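Collagen adhesin protein (Enterococcus faecalis, PDB 2Z1P) probably binds collagen by the Collagen Hug mechanism, here represented by the immunoglobulin-like and collagen-binding domains of a longer cell-wall-anchored adhesin. Local coordinates at residues Asp21-Asp26 / Thr133-Gln138; Ile38-Ser43 / Gly108-Gly113; Thr59-Leu64 / Thr129-Ala134; Ala63-Thr68 / Ile87-Val92. All coordinates share one frame; numbering follows the deposited sequence.

All four contacts lie in the N-terminal immunoglobulin-like domain. From the N terminus, contact 1 closes the longest loop, bringing edge strand 20-25 against the loop that precedes strand 138-143. Contact 2 is nested inside it and pairs strands 35-43 and 107-116 of the same sheet, whose opposite edge is strand 64-66. Contact 4 is nested in turn within contact 2, joining 63-68 to the turn between strands 84-87 and 91-95 of the facing sheet. Contact 3 crosses contact 2: it starts from 59-64, sharing Ala63 and Leu64 with contact 4, and ends on 129-134, sharing Thr133 and Ala134 with contact 1.

Contact 1: residues Asp21-Asp26 / Thr133-Gln138; sequences DKVELD and TATATQ
Thr135 and Gln138 supply most of what segment 133-138 lays against the edge strand, and they meet Val23, Leu25 and the backbone at Asp21 and Lys22. The van der Waals contacts are modest. With Thr135 OG1 between the backbone N and the carbonyl carbon (chi1 52°), the methyl is left beside the N and faces the strand backbone, CG2 being 3.8 Å from Asp21 O and 3.9 Å from Lys22 CA. The hydroxyl lies against a methyl, with Thr135 OG1 3.5 Å from Val23 CG1. Val23 is the buried member of this pair, and it also packs on Phe131, Ile38 and Val40.

Strand 20-25 is the outermost strand of its sheet and carries a classic beta bulge: Asp21 and Lys22 both face Ser41 of strand 35-43, each with a backbone hydrogen bond to it. The touching part of 133-138 runs within 21° of the strand direction, but Lys22 CA and Thr135 CA stay 6.1 Å apart.

Among polar groups, the amide end of Gln138 approaches the Val23 carbonyl, with Val23 O 2.9 Å from the atom built as OE1 of Gln138; the amide is probably turned over in the model, so the identity of that atom is uncertain. Asp21 turns away from the loop and hydrogen-bonds through OD2 to Ser43. Lys22 NZ and Glu24 OE2 form a long salt bridge of 3.7 Å along the strand.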
loop_
_atom_site.group_PDB
_atom_site.type_symbol
_atom_site.label_atom_id
_atom_site.label_comp_id
_atom_site.label_asym_id
_atom_site.label_seq_id
_atom_site.Cartn_x
_atom_site.Cartn_y
_atom_site.Cartn_z
ATOM N N ASP A 21 -20.426 4.224 17.667
ATOM C CA ASP A 21 -20.546 2.853 18.162
ATOM C C ASP A 21 -19.216 2.129 18.331
ATOM O O ASP A 21 -19.060 1.318 19.243
ATOM C CB ASP A 21 -21.456 2.045 17.245
ATOM C CG ASP A 21 -22.881 2.536 17.285
ATOM O OD1 ASP A 21 -23.667 2.056 18.135
ATOM O OD2 ASP A 21 -23.207 3.431 16.479
ATOM N N LYS A 22 -18.263 2.410 17.447
ATOM C CA LYS A 22 -16.941 1.801 17.549
ATOM C C LYS A 22 -15.965 2.288 16.485
ATOM O O LYS A 22 -16.362 2.709 15.400
ATOM C CB LYS A 22 -17.031 0.260 17.517
ATOM C CG LYS A 22 -17.371 -0.361 16.182
ATOM C CD LYS A 22 -17.453 -1.895 16.250
ATOM C CE LYS A 22 -16.153 -2.508 16.774
ATOM N NZ LYS A 22 -16.194 -4.004 16.785
ATOM N N VAL A 23 -14.684 2.260 16.848
ATOM C CA VAL A 23 -13.565 2.633 15.980
ATOM C C VAL A 23 -12.669 1.401 16.073
ATOM O O VAL A 23 -11.866 1.249 16.986
ATOM C CB VAL A 23 -12.826 3.909 16.485
ATOM C CG1 VAL A 23 -12.763 3.922 17.998
ATOM C CG2 VAL A 23 -11.426 3.975 15.890
ATOM N N GLU A 24 -12.840 0.515 15.107
ATOM C CA GLU A 24 -12.144 -0.747 15.065
ATOM C C GLU A 24 -11.002 -0.857 14.067
ATOM O O GLU A 24 -11.103 -0.417 12.918
ATOM C CB GLU A 24 -13.196 -1.817 14.799
ATOM C CG GLU A 24 -12.722 -3.118 14.228
ATOM C CD GLU A 24 -13.865 -3.881 13.586
ATOM O OE1 GLU A 24 -13.668 -5.062 13.242
ATOM O OE2 GLU A 24 -14.965 -3.298 13.418
ATOM N N LEU A 25 -9.906 -1.446 14.528
ATOM C CA LEU A 25 -8.747 -1.676 13.680
ATOM C C LEU A 25 -8.700 -3.193 13.520
ATOM O O LEU A 25 -9.146 -3.921 14.411
ATOM C CB LEU A 25 -7.457 -1.195 14.349
ATOM C CG LEU A 25 -7.165 0.266 14.701
ATOM C CD1 LEU A 25 -7.776 0.598 16.038
ATOM C CD2 LEU A 25 -5.649 0.473 14.777
ATOM N N ASP A 26 -8.169 -3.682 12.402
ATOM C CA ASP A 26 -8.107 -5.123 12.196
ATOM C C ASP A 26 -7.395 -5.830 13.351
ATOM O O ASP A 26 -7.979 -6.694 14.007
ATOM C CB ASP A 26 -7.415 -5.447 10.887
ATOM C CG ASP A 26 -7.462 -6.918 10.574
ATOM O OD1 ASP A 26 -8.582 -7.456 10.418
ATOM O OD2 ASP A 26 -6.382 -7.541 10.494
ATOM N N THR A 133 -12.911 9.648 21.744
ATOM C CA THR A 133 -14.277 9.144 21.598
ATOM C C THR A 133 -14.830 8.553 22.896
ATOM O O THR A 133 -14.100 8.333 23.853
ATOM C CB THR A 133 -14.315 8.055 20.498
ATOM O OG1 THR A 133 -13.958 8.646 19.245
ATOM C CG2 THR A 133 -15.689 7.435 20.383
ATOM N N ALA A 134 -16.129 8.300 22.920
ATOM C CA ALA A 134 -16.766 7.730 24.094
ATOM C C ALA A 134 -16.532 6.223 24.116
ATOM O O ALA A 134 -16.886 5.529 25.069
ATOM C CB ALA A 134 -18.255 8.020 24.053
ATOM N N THR A 135 -15.931 5.720 23.052
ATOM C CA THR A 135 -15.662 4.301 22.932
ATOM C C THR A 135 -14.457 3.836 23.738
ATOM O O THR A 135 -13.575 4.627 24.082
ATOM C CB THR A 135 -15.443 3.926 21.466
ATOM O OG1 THR A 135 -14.451 4.798 20.894
ATOM C CG2 THR A 135 -16.761 4.036 20.693
ATOM N N ALA A 136 -14.434 2.538 24.023
ATOM C CA ALA A 136 -13.361 1.921 24.785
ATOM C C ALA A 136 -11.962 2.404 24.399
ATOM O O ALA A 136 -11.701 2.786 23.257
ATOM C CB ALA A 136 -13.435 0.398 24.655
ATOM N N THR A 137 -11.074 2.398 25.384
ATOM C CA THR A 137 -9.688 2.788 25.191
ATOM C C THR A 137 -8.952 1.516 24.768
ATOM O O THR A 137 -9.021 0.495 25.453
ATOM C CB THR A 137 -9.073 3.315 26.505
ATOM O OG1 THR A 137 -9.706 4.546 26.871
ATOM C CG2 THR A 137 -7.583 3.535 26.348
ATOM N N GLN A 138 -8.247 1.573 23.644
ATOM C CA GLN A 138 -7.546 0.406 23.162
ATOM C C GLN A 138 -6.043 0.444 23.351
ATOM O O GLN A 138 -5.403 1.481 23.192
ATOM C CB GLN A 138 -7.863 0.206 21.698
ATOM C CG GLN A 138 -9.327 0.196 21.429
ATOM C CD GLN A 138 -9.613 0.036 19.965
ATOM O OE1 GLN A 138 -10.210 0.906 19.341
ATOM N NE2 GLN A 138 -9.177 -1.080 19.399
#

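Contact 2: residues Ile38-Ser43 / Gly108-Gly113; sequences IKVSFS and GHFSFG
Ile38 to Phe42 and Gly108 to Phe112 are paired antiparallel, forming the two inner strands of a four-stranded sheet in the immunoglobulin-like domain. The strand axes run at 165° to each other. Bonding is firm at both ends: Ile38 N donates to Phe112 O at 3.0 Å, and Gly108 N to Phe42 O, also 3.0 Å. Val40 N to Phe110 O matches them, and only the return bond, Phe110 N to Val40 O, is bent and weak.

The face carrying Ile38, Val40, Phe42, Phe110 and Phe112 is the inner side of the sandwich, where Phe110 meets Val85 and Val92, and Phe112 meets Ile87, on the opposing sheet. Val40 CB sits over the face of the Phe110 ring, 4.0 Å from its centroid, as a CH-pi contact. Phe42 has CG between its backbone N and carbonyl carbon (chi1 52°), which swings the ring across to the partner strand: CE1 comes 3.2 Å from Gly108 CA, and one ring face covers the Gly108-His109 peptide. The rings of Phe42 and Phe110 meet edge to edge, CE2 of Phe42 lying 3.9 Å from CD2 of Phe110. On the other face, extended Lys39 lays CE over the His109 ring, 3.8 Å from its centroid.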
loop_
_atom_site.group_PDB
_atom_site.type_symbol
_atom_site.label_atom_id
_atom_site.label_comp_id
_atom_site.label_asym_id
_atom_site.label_seq_id
_atom_site.Cartn_x
_atom_site.Cartn_y
_atom_site.Cartn_z
ATOM N N ILE A 38 -8.795 1.880 9.722
ATOM C CA ILE A 38 -9.509 2.040 10.980
ATOM C C ILE A 38 -10.949 2.303 10.542
ATOM O O ILE A 38 -11.202 3.181 9.710
ATOM C CB ILE A 38 -8.959 3.243 11.792
ATOM C CG1 ILE A 38 -7.472 3.038 12.070
ATOM C CG2 ILE A 38 -9.705 3.385 13.111
ATOM C CD1 ILE A 38 -6.856 4.127 12.876
ATOM N N LYS A 39 -11.886 1.528 11.082
ATOM C CA LYS A 39 -13.289 1.673 10.710
ATOM C C LYS A 39 -14.165 2.223 11.834
ATOM O O LYS A 39 -14.305 1.594 12.882
ATOM C CB LYS A 39 -13.822 0.320 10.269
ATOM C CG LYS A 39 -15.237 0.352 9.784
ATOM C CD LYS A 39 -15.715 -1.049 9.649
ATOM C CE LYS A 39 -17.054 -1.073 9.025
ATOM N NZ LYS A 39 -17.537 -2.468 9.010
ATOM N N VAL A 40 -14.761 3.391 11.606
ATOM C CA VAL A 40 -15.630 4.017 12.601
ATOM C C VAL A 40 -17.113 3.878 12.232
ATOM O O VAL A 40 -17.584 4.510 11.293
ATOM C CB VAL A 40 -15.326 5.525 12.754
ATOM C CG1 VAL A 40 -16.122 6.086 13.940
ATOM C CG2 VAL A 40 -13.835 5.757 12.918
ATOM N N SER A 41 -17.848 3.056 12.973
ATOM C CA SER A 41 -19.267 2.866 12.712
ATOM C C SER A 41 -20.081 3.804 13.610
ATOM O O SER A 41 -19.634 4.158 14.699
ATOM C CB SER A 41 -19.651 1.417 13.000
ATOM O OG SER A 41 -18.843 0.520 12.263
ATOM N N PHE A 42 -21.263 4.223 13.164
ATOM C CA PHE A 42 -22.094 5.102 13.984
ATOM C C PHE A 42 -23.572 4.797 13.818
ATOM O O PHE A 42 -24.007 4.326 12.766
ATOM C CB PHE A 42 -21.827 6.567 13.651
ATOM C CG PHE A 42 -21.931 6.876 12.198
ATOM C CD1 PHE A 42 -23.145 6.750 11.530
ATOM C CD2 PHE A 42 -20.804 7.276 11.485
ATOM C CE1 PHE A 42 -23.241 7.014 10.176
ATOM C CE2 PHE A 42 -20.887 7.544 10.125
ATOM C CZ PHE A 42 -22.109 7.413 9.469
ATOM N N SER A 43 -24.336 5.073 14.873
ATOM C CA SER A 43 -25.779 4.825 14.899
ATOM C C SER A 43 -26.511 5.964 15.600
ATOM O O SER A 43 -25.985 6.584 16.531
ATOM C CB SER A 43 -26.094 3.521 15.644
ATOM O OG SER A 43 -25.411 2.413 15.080
ATOM N N GLY A 108 -24.513 4.046 9.798
ATOM C CA GLY A 108 -23.440 4.081 8.822
ATOM C C GLY A 108 -22.069 3.759 9.373
ATOM O O GLY A 108 -21.932 3.214 10.470
ATOM N N HIS A 109 -21.051 4.106 8.592
ATOM C CA HIS A 109 -19.670 3.870 8.974
ATOM C C HIS A 109 -18.728 4.575 8.002
ATOM O O HIS A 109 -19.165 5.224 7.062
ATOM C CB HIS A 109 -19.368 2.352 8.995
ATOM C CG HIS A 109 -19.047 1.754 7.660
ATOM N ND1 HIS A 109 -20.005 1.216 6.817
ATOM C CD2 HIS A 109 -17.853 1.528 7.040
ATOM C CE1 HIS A 109 -19.421 0.687 5.764
ATOM N NE2 HIS A 109 -18.104 0.864 5.880
ATOM N N PHE A 110 -17.430 4.456 8.237
ATOM C CA PHE A 110 -16.459 5.066 7.351
ATOM C C PHE A 110 -15.068 4.636 7.766
ATOM O O PHE A 110 -14.695 4.742 8.931
ATOM C CB PHE A 110 -16.616 6.602 7.330
ATOM C CG PHE A 110 -16.136 7.314 8.573
ATOM C CD1 PHE A 110 -14.777 7.526 8.797
ATOM C CD2 PHE A 110 -17.049 7.859 9.476
ATOM C CE1 PHE A 110 -14.332 8.278 9.899
ATOM C CE2 PHE A 110 -16.613 8.612 10.582
ATOM C CZ PHE A 110 -15.252 8.821 10.789
ATOM N N SER A 111 -14.327 4.093 6.805
ATOM C CA SER A 111 -12.966 3.633 7.040
ATOM C C SER A 111 -12.002 4.669 6.484
ATOM O O SER A 111 -12.304 5.326 5.483
ATOM C CB SER A 111 -12.716 2.305 6.321
ATOM O OG SER A 111 -13.716 1.355 6.632
ATOM N N PHE A 112 -10.861 4.831 7.152
ATOM C CA PHE A 112 -9.816 5.739 6.695
ATOM C C PHE A 112 -8.485 5.036 6.964
ATOM O O PHE A 112 -8.421 4.103 7.773
ATOM C CB PHE A 112 -9.886 7.110 7.387
ATOM C CG PHE A 112 -9.604 7.082 8.860
ATOM C CD1 PHE A 112 -10.565 6.636 9.762
ATOM C CD2 PHE A 112 -8.383 7.536 9.353
ATOM C CE1 PHE A 112 -10.313 6.644 11.149
ATOM C CE2 PHE A 112 -8.122 7.548 10.730
ATOM C CZ PHE A 112 -9.090 7.101 11.630
ATOM N N GLY A 113 -7.435 5.459 6.262
ATOM C CA GLY A 113 -6.142 4.825 6.420
ATOM C C GLY A 113 -5.138 5.646 7.178
ATOM O O GLY A 113 -5.144 6.872 7.093
#

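Contact 3: residues Thr59-Leu64 / Thr129-Ala134; sequences TLPDAL and TDFGTA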
loop_
_atom_site.group_PDB
_atom_site.type_symbol
_atom_site.label_atom_id
_atom_site.label_comp_id
_atom_site.label_asym_id
_atom_site.label_seq_id
_atom_site.Cartn_x
_atom_site.Cartn_y
_atom_site.Cartn_z
ATOM N N THR A 59 -9.639 12.068 17.043
ATOM C CA THR A 59 -8.308 12.633 17.226
ATOM C C THR A 59 -7.308 11.479 17.309
ATOM O O THR A 59 -7.443 10.583 18.145
ATOM C CB THR A 59 -8.254 13.527 18.498
ATOM O OG1 THR A 59 -6.922 13.547 19.021
ATOM C CG2 THR A 59 -9.208 13.024 19.555
ATOM N N LEU A 60 -6.312 11.518 16.427
ATOM C CA LEU A 60 -5.301 10.471 16.312
ATOM C C LEU A 60 -4.059 10.613 17.193
ATOM O O LEU A 60 -3.603 11.723 17.474
ATOM C CB LEU A 60 -4.853 10.371 14.849
ATOM C CG LEU A 60 -5.944 10.380 13.760
ATOM C CD1 LEU A 60 -5.286 10.428 12.387
ATOM C CD2 LEU A 60 -6.836 9.158 13.872
ATOM N N PRO A 61 -3.492 9.473 17.629
ATOM C CA PRO A 61 -2.299 9.397 18.472
ATOM C C PRO A 61 -1.105 9.851 17.657
ATOM O O PRO A 61 -1.067 9.667 16.442
ATOM C CB PRO A 61 -2.189 7.909 18.800
ATOM C CG PRO A 61 -3.558 7.394 18.594
ATOM C CD PRO A 61 -4.017 8.124 17.378
ATOM N N ASP A 62 -0.114 10.414 18.327
ATOM C CA ASP A 62 1.063 10.886 17.632
ATOM C C ASP A 62 1.754 9.739 16.922
ATOM O O ASP A 62 2.500 9.959 15.972
ATOM C CB ASP A 62 2.039 11.549 18.611
ATOM C CG ASP A 62 1.429 12.741 19.337
ATOM O OD1 ASP A 62 0.703 13.532 18.692
ATOM O OD2 ASP A 62 1.689 12.894 20.551
ATOM N N ALA A 63 1.504 8.515 17.363
ATOM C CA ALA A 63 2.167 7.380 16.742
ATOM C C ALA A 63 1.531 6.896 15.431
ATOM O O ALA A 63 2.176 6.177 14.663
ATOM C CB ALA A 63 2.275 6.230 17.749
ATOM N N LEU A 64 0.282 7.290 15.166
ATOM C CA LEU A 64 -0.413 6.864 13.935
ATOM C C LEU A 64 -0.900 8.020 13.059
ATOM O O LEU A 64 -1.974 8.565 13.276
ATOM C CB LEU A 64 -1.611 5.978 14.278
ATOM C CG LEU A 64 -1.330 4.599 14.864
ATOM C CD1 LEU A 64 -0.568 4.733 16.148
ATOM C CD2 LEU A 64 -2.635 3.895 15.128
ATOM N N THR A 129 -5.298 4.427 23.582
ATOM C CA THR A 129 -6.091 5.530 23.062
ATOM C C THR A 129 -7.520 5.138 22.707
ATOM O O THR A 129 -7.766 4.026 22.244
ATOM C CB THR A 129 -5.436 6.102 21.811
ATOM O OG1 THR A 129 -6.231 7.180 21.314
ATOM C CG2 THR A 129 -5.311 5.021 20.742
ATOM N N ASP A 130 -8.450 6.067 22.923
ATOM C CA ASP A 130 -9.873 5.867 22.623
ATOM C C ASP A 130 -10.234 6.723 21.408
ATOM O O ASP A 130 -11.380 6.723 20.947
ATOM C CB ASP A 130 -10.734 6.276 23.826
ATOM C CG ASP A 130 -10.712 7.779 24.088
ATOM O OD1 ASP A 130 -9.617 8.387 24.132
ATOM O OD2 ASP A 130 -11.799 8.356 24.260
ATOM N N PHE A 131 -9.232 7.453 20.916
ATOM C CA PHE A 131 -9.339 8.335 19.755
ATOM C C PHE A 131 -10.162 9.610 19.979
ATOM O O PHE A 131 -10.634 10.226 19.018
ATOM C CB PHE A 131 -9.889 7.535 18.576
ATOM C CG PHE A 131 -8.969 6.438 18.115
ATOM C CD1 PHE A 131 -7.868 6.729 17.316
ATOM C CD2 PHE A 131 -9.166 5.128 18.526
ATOM C CE1 PHE A 131 -6.980 5.732 16.940
ATOM C CE2 PHE A 131 -8.286 4.129 18.156
ATOM C CZ PHE A 131 -7.187 4.434 17.358
ATOM N N GLY A 132 -10.294 10.015 21.246
ATOM C CA GLY A 132 -11.070 11.197 21.595
ATOM C C GLY A 132 -12.541 10.882 21.409
ATOM O O GLY A 132 -13.320 11.731 20.984
ATOM N N THR A 133 -12.911 9.648 21.744
ATOM C CA THR A 133 -14.277 9.144 21.598
ATOM C C THR A 133 -14.830 8.553 22.896
ATOM O O THR A 133 -14.100 8.333 23.853
ATOM C CB THR A 133 -14.315 8.055 20.498
ATOM O OG1 THR A 133 -13.958 8.646 19.245
ATOM C CG2 THR A 133 -15.689 7.435 20.383
ATOM N N ALA A 134 -16.129 8.300 22.920
ATOM C CA ALA A 134 -16.766 7.730 24.094
ATOM C C ALA A 134 -16.532 6.223 24.116
ATOM O O ALA A 134 -16.886 5.529 25.069
ATOM C CB ALA A 134 -18.255 8.020 24.053
#
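One backbone hydrogen bond joins the two loops: Thr59 N donates to Phe131 O at 2.9 Å. The N-H...O angle of 167° is nearly straight, although the donor stands 43° out of the carbonyl plane. Beside it, Phe131 CA makes a CA-H...O contact with Thr59 O at 3.4 Å.

Van der Waals contacts flank this bond. Thr59 CG2 lies 3.3 Å from Gly132 CA, tight against a residue whose positive phi suits glycine. Farther on, the Pro61 ring meets two groups: its CG is 3.6 Å from Thr129 CG2, and its CD is 3.8 Å from Phe131 CE1, approaching that ring obliquely.

Local bonds shape each loop. Thr129 OG1, anti to its own N (chi1 180°), accepts from Phe131 N at 3.0 Å in an ST turn; the same rotamer sets Thr129 CG2 above one face of the Phe131 ring. In the other loop, Leu64 N bonds to Pro61 O at 3.0 Å, closing a type I turn.

Segment 59-64 connects strand 57-59 of one sheet to strand 64-66 of the other, while 129-134 leads from strand 125-129 to strand 138-143. Phe131 packs on Val23 and Leu25 of strand 20-25, and Pro61 reaches Ile127 of strand 125-129.

Contact 4: residues Ala63-Thr68 / Ile87-Val92; sequences ALVGMT and IYKDHV
Lys89 lies obliquely past Val65 and then crosses the Thr68 side chain at about a right angle, so its apolar stem and its charged end meet different residues. Near the backbone, Lys89 CB is 3.6 Å from Val65 CG1. A bend at the last torsion (chi4 55°) then brings the ammonium group to the loop just past strand 64-66, where Lys89 NZ is 3.1 Å from Thr68 OG1. The two branches of Thr68 face different groups: while OG1 is near the lysine, CG2 is beside the backbone N and packs on the backbone of 87-92, 3.3 Å from Ile87 O.

The main chains touch at Gly66, whose N donates to Lys89 O. The bond is almost straight at 174° but long, 3.4 Å, and therefore weak. Lys89 belongs to the tight turn between strands 84-87 and 91-95, closed by the bond from Tyr88 N to His91 O. Across this turn the Tyr88 and His91 rings lie face against face, with His91 CE1 3.5 Å above the tyrosine plane, toward its rim.

An ordered water completes the polar side: it donates to Gly66 O at 2.8 Å and accepts from Thr68 N at 3.1 Å and from Lys89 NZ at 2.7 Å. Lys89 NZ also forms a salt bridge with Glu169, which lies in the collagen-binding domain. One ammonium group thus connects the two sheets of the immunoglobulin-like domain, partly through water, and reaches the next domain; the acidic partner would probably favour its charged state.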
loop_
_atom_site.group_PDB
_atom_site.type_symbol
_atom_site.label_atom_id
_atom_site.label_comp_id
_atom_site.label_asym_id
_atom_site.label_seq_id
_atom_site.Cartn_x
_atom_site.Cartn_y
_atom_site.Cartn_z
ATOM N N ALA A 63 1.504 8.515 17.363
ATOM C CA ALA A 63 2.167 7.380 16.742
ATOM C C ALA A 63 1.531 6.896 15.431
ATOM O O ALA A 63 2.176 6.177 14.663
ATOM C CB ALA A 63 2.275 6.230 17.749
ATOM N N LEU A 64 0.282 7.290 15.166
ATOM C CA LEU A 64 -0.413 6.864 13.935
ATOM C C LEU A 64 -0.900 8.020 13.059
ATOM O O LEU A 64 -1.974 8.565 13.276
ATOM C CB LEU A 64 -1.611 5.978 14.278
ATOM C CG LEU A 64 -1.330 4.599 14.864
ATOM C CD1 LEU A 64 -0.568 4.733 16.148
ATOM C CD2 LEU A 64 -2.635 3.895 15.128
ATOM N N VAL A 65 -0.115 8.371 12.054
ATOM C CA VAL A 65 -0.461 9.464 11.168
ATOM C C VAL A 65 -1.496 9.070 10.137
ATOM O O VAL A 65 -1.332 8.061 9.457
ATOM C CB VAL A 65 0.763 9.943 10.418
ATOM C CG1 VAL A 65 0.384 11.109 9.531
ATOM C CG2 VAL A 65 1.863 10.311 11.411
ATOM N N GLY A 66 -2.559 9.867 10.018
ATOM C CA GLY A 66 -3.601 9.577 9.041
ATOM C C GLY A 66 -3.046 9.927 7.677
ATOM O O GLY A 66 -2.234 10.834 7.566
ATOM N N MET A 67 -3.462 9.232 6.631
ATOM C CA MET A 67 -2.922 9.529 5.311
ATOM C C MET A 67 -3.839 10.377 4.437
ATOM O O MET A 67 -4.916 9.939 4.023
ATOM C CB MET A 67 -2.562 8.230 4.590
ATOM C CG MET A 67 -1.513 7.400 5.313
ATOM S SD MET A 67 -1.098 5.883 4.434
ATOM C CE MET A 67 -2.547 4.835 4.840
ATOM N N THR A 68 -3.380 11.594 4.157
ATOM C CA THR A 68 -4.108 12.559 3.340
ATOM C C THR A 68 -3.840 12.299 1.863
ATOM O O THR A 68 -3.611 11.162 1.460
ATOM C CB THR A 68 -3.646 13.988 3.672
ATOM O OG1 THR A 68 -2.291 14.171 3.229
ATOM C CG2 THR A 68 -3.723 14.230 5.175
ATOM N N ILE A 87 -9.996 13.787 5.988
ATOM C CA ILE A 87 -8.940 13.086 6.732
ATOM C C ILE A 87 -7.593 13.792 6.754
ATOM O O ILE A 87 -6.975 13.985 5.714
ATOM C CB ILE A 87 -8.724 11.670 6.153
ATOM C CG1 ILE A 87 -10.079 10.996 5.907
ATOM C CG2 ILE A 87 -7.918 10.836 7.120
ATOM C CD1 ILE A 87 -9.990 9.618 5.351
ATOM N N TYR A 88 -7.129 14.155 7.944
ATOM C CA TYR A 88 -5.850 14.845 8.091
ATOM C C TYR A 88 -4.860 13.957 8.844
ATOM O O TYR A 88 -5.191 12.854 9.286
ATOM C CB TYR A 88 -6.021 16.146 8.881
ATOM C CG TYR A 88 -7.255 16.932 8.524
ATOM C CD1 TYR A 88 -8.529 16.377 8.675
ATOM C CD2 TYR A 88 -7.157 18.233 8.037
ATOM C CE1 TYR A 88 -9.676 17.097 8.345
ATOM C CE2 TYR A 88 -8.302 18.970 7.705
ATOM C CZ TYR A 88 -9.557 18.393 7.863
ATOM O OH TYR A 88 -10.683 19.116 7.535
ATOM N N LYS A 89 -3.642 14.452 9.003
ATOM C CA LYS A 89 -2.617 13.714 9.713
ATOM C C LYS A 89 -2.886 13.732 11.231
ATOM O O LYS A 89 -2.660 12.732 11.917
ATOM C CB LYS A 89 -1.255 14.331 9.386
ATOM C CG LYS A 89 -0.908 14.290 7.895
ATOM C CD LYS A 89 0.404 15.015 7.579
ATOM C CE LYS A 89 1.088 14.477 6.309
ATOM N NZ LYS A 89 0.204 14.508 5.106
ATOM N N ASP A 90 -3.392 14.866 11.731
ATOM C CA ASP A 90 -3.679 15.080 13.156
ATOM C C ASP A 90 -5.027 14.554 13.639
ATOM O O ASP A 90 -5.191 14.268 14.825
ATOM C CB ASP A 90 -3.584 16.582 13.480
ATOM N N HIS A 91 -5.985 14.419 12.727
ATOM C CA HIS A 91 -7.331 13.982 13.104
ATOM C C HIS A 91 -8.191 13.658 11.886
ATOM O O HIS A 91 -7.764 13.859 10.752
ATOM C CB HIS A 91 -7.992 15.118 13.862
ATOM C CG HIS A 91 -7.973 16.413 13.110
ATOM N ND1 HIS A 91 -9.076 16.900 12.430
ATOM C CD2 HIS A 91 -6.975 17.302 12.881
ATOM C CE1 HIS A 91 -8.753 18.027 11.823
ATOM N NE2 HIS A 91 -7.485 18.294 12.079
ATOM N N VAL A 92 -9.407 13.171 12.129
ATOM C CA VAL A 92 -10.358 12.860 11.056
ATOM C C VAL A 92 -11.698 13.495 11.418
ATOM O O VAL A 92 -12.132 13.392 12.564
ATOM C CB VAL A 92 -10.559 11.347 10.887
ATOM C CG1 VAL A 92 -11.833 11.063 10.096
ATOM C CG2 VAL A 92 -9.368 10.758 10.176
HETATM O O HOH W 1 -0.655 11.957 5.597
#